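Local coordinates for protein L-ribulose 3-epimerase (Mesorhizobium loti, PDB 3VYL) that catalyses the epimerization of ketoses at C3, interconverting L-ribulose and L-xylulose with high efficiency and acting on D-psicose and D-tagatose less efficiently, with a bound manganese ion, at residues Ala194-Ala199 with Leu229-Tyr234. Numbering follows the deposited sequence.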
loop_
_atom_site.group_PDB
_atom_site.type_symbol
_atom_site.label_atom_id
_atom_site.label_comp_id
_atom_site.label_asym_id
_atom_site.label_seq_id
_atom_site.Cartn_x
_atom_site.Cartn_y
_atom_site.Cartn_z
ATOM N N ALA A 194 -14.598 -5.347 2.485
ATOM C CA ALA A 194 -15.560 -6.371 2.110
ATOM C C ALA A 194 -15.527 -7.563 3.074
ATOM O O ALA A 194 -16.587 -8.086 3.460
ATOM C CB ALA A 194 -15.331 -6.813 0.678
ATOM N N ILE A 195 -14.327 -7.979 3.472
ATOM C CA ILE A 195 -14.202 -8.985 4.520
ATOM C C ILE A 195 -14.916 -8.527 5.813
ATOM O O ILE A 195 -15.723 -9.274 6.379
ATOM C CB ILE A 195 -12.729 -9.355 4.809
ATOM C CG1 ILE A 195 -12.150 -10.176 3.651
ATOM C CG2 ILE A 195 -12.617 -10.144 6.119
ATOM C CD1 ILE A 195 -10.635 -10.164 3.551
ATOM N N ARG A 196 -14.636 -7.297 6.255
ATOM C CA ARG A 196 -15.243 -6.748 7.479
ATOM C C ARG A 196 -16.760 -6.709 7.386
ATOM O O ARG A 196 -17.466 -6.980 8.365
ATOM C CB ARG A 196 -14.724 -5.342 7.768
ATOM C CG ARG A 196 -13.319 -5.316 8.318
ATOM C CD ARG A 196 -12.846 -3.887 8.468
ATOM N NE ARG A 196 -11.504 -3.831 9.037
ATOM C CZ ARG A 196 -11.239 -3.772 10.339
ATOM N NH1 ARG A 196 -12.225 -3.764 11.214
ATOM N NH2 ARG A 196 -9.982 -3.733 10.755
ATOM N N HIS A 197 -17.248 -6.377 6.199
ATOM C CA HIS A 197 -18.671 -6.289 5.953
ATOM C C HIS A 197 -19.350 -7.629 6.026
ATOM O O HIS A 197 -20.540 -7.701 6.300
ATOM C CB HIS A 197 -18.893 -5.644 4.596
ATOM C CG HIS A 197 -20.330 -5.321 4.301
ATOM N ND1 HIS A 197 -21.034 -4.432 5.027
ATOM C CD2 HIS A 197 -21.187 -5.789 3.304
ATOM C CE1 HIS A 197 -22.287 -4.341 4.531
ATOM N NE2 HIS A 197 -22.380 -5.176 3.478
ATOM N N ALA A 198 -18.592 -8.703 5.795
ATOM C CA ALA A 198 -19.130 -10.070 5.699
ATOM C C ALA A 198 -18.974 -10.903 6.983
ATOM O O ALA A 198 -19.259 -12.103 6.983
ATOM C CB ALA A 198 -18.486 -10.791 4.524
ATOM N N ALA A 199 -18.521 -10.264 8.062
ATOM C CA ALA A 199 -18.269 -10.923 9.350
ATOM C C ALA A 199 -19.382 -11.870 9.783
ATOM O O ALA A 199 -20.571 -11.522 9.726
ATOM C CB ALA A 199 -18.029 -9.883 10.427
ATOM N N LEU A 229 -9.338 -10.414 8.225
ATOM C CA LEU A 229 -9.703 -11.719 8.808
ATOM C C LEU A 229 -9.473 -11.721 10.304
ATOM O O LEU A 229 -10.327 -12.188 11.063
ATOM C CB LEU A 229 -8.911 -12.878 8.172
ATOM C CG LEU A 229 -9.139 -13.114 6.678
ATOM C CD1 LEU A 229 -8.169 -14.126 6.130
ATOM C CD2 LEU A 229 -10.567 -13.526 6.379
ATOM N N THR A 230 -8.323 -11.183 10.719
ATOM C CA THR A 230 -7.962 -11.118 12.131
ATOM C C THR A 230 -8.857 -10.136 12.893
ATOM O O THR A 230 -9.241 -10.403 14.030
ATOM C CB THR A 230 -6.489 -10.734 12.310
ATOM O OG1 THR A 230 -5.659 -11.677 11.612
ATOM C CG2 THR A 230 -6.097 -10.665 13.794
ATOM N N ALA A 231 -9.209 -9.015 12.269
ATOM C CA ALA A 231 -10.104 -8.072 12.924
ATOM C C ALA A 231 -11.445 -8.716 13.210
ATOM O O ALA A 231 -12.041 -8.450 14.241
ATOM C CB ALA A 231 -10.288 -6.818 12.090
ATOM N N ILE A 232 -11.915 -9.564 12.300
ATOM C CA ILE A 232 -13.226 -10.202 12.446
ATOM C C ILE A 232 -13.126 -11.529 13.207
ATOM O O ILE A 232 -14.138 -12.187 13.421
ATOM C CB ILE A 232 -13.963 -10.422 11.085
ATOM C CG1 ILE A 232 -13.173 -11.353 10.155
ATOM C CG2 ILE A 232 -14.251 -9.102 10.390
ATOM C CD1 ILE A 232 -14.032 -12.094 9.156
ATOM N N GLY A 233 -11.909 -11.912 13.606
ATOM C CA GLY A 233 -11.673 -13.173 14.330
ATOM C C GLY A 233 -12.115 -14.404 13.546
ATOM O O GLY A 233 -12.852 -15.252 14.059
ATOM N N TYR A 234 -11.670 -14.494 12.292
ATOM C CA TYR A 234 -12.043 -15.589 11.414
ATOM C C TYR A 234 -11.321 -16.855 11.852
ATOM O O TYR A 234 -10.094 -16.890 11.921
ATOM C CB TYR A 234 -11.734 -15.238 9.958
ATOM C CG TYR A 234 -12.064 -16.332 8.969
ATOM C CD1 TYR A 234 -13.374 -16.528 8.522
ATOM C CD2 TYR A 234 -11.065 -17.177 8.476
ATOM C CE1 TYR A 234 -13.671 -17.531 7.613
ATOM C CE2 TYR A 234 -11.355 -18.175 7.570
ATOM C CZ TYR A 234 -12.652 -18.341 7.139
ATOM O OH TYR A 234 -12.940 -19.335 6.236
#
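Ile232 reaches across to the C-terminal end of helix 191-197 and the residues after it with both of its branches. Its CD1 meets Ile195 CG2 at 3.9 Å, the two isoleucine side chains crossing at about a right angle. A chi1 of 62° places CG2 of Ile232 anti to the carbonyl carbon, beside the backbone N, and from there it lies over the helix end, between Arg196 CA and Ala199 CB, 3.9 Å from the latter. Ile195 answers with a single methyl: CG2, anti to its own backbone N, also approaches Leu229 CD2 at 4.0 Å. Leu229 starts out pointing away from the facing helix and comes back through this CD2 branch. The inner side of the patch continues onto Ile225 and Ala228, which pack on Ile195, and onto Ile202 of strand 202-207, which Ile232 also touches.

The polar element, Arg196, is used here for its flat surface. Its chain runs extended from CG to NE and brings the guanidinium over Ala231, whose CB sits against one face, 3.4 Å from NH2. Arg196 also packs on Leu193 of the second subunit, so this edge of the contact lies at a subunit interface.

No hydrogen bond joins the segments; each helix end is closed by backbone bonds of its own. Ala198 N bonds to Ile195 O at 3.0 Å, and Gly233, with positive phi, closes helix 222-231 in a Schellman motif, in which Tyr234 N bonds to Leu229 O at 2.9 Å. The arrangement is mainly apolar packing between the C-terminal ends of helices 191-197 and 222-231, which precede and follow strand 202-207 in the TIM barrel.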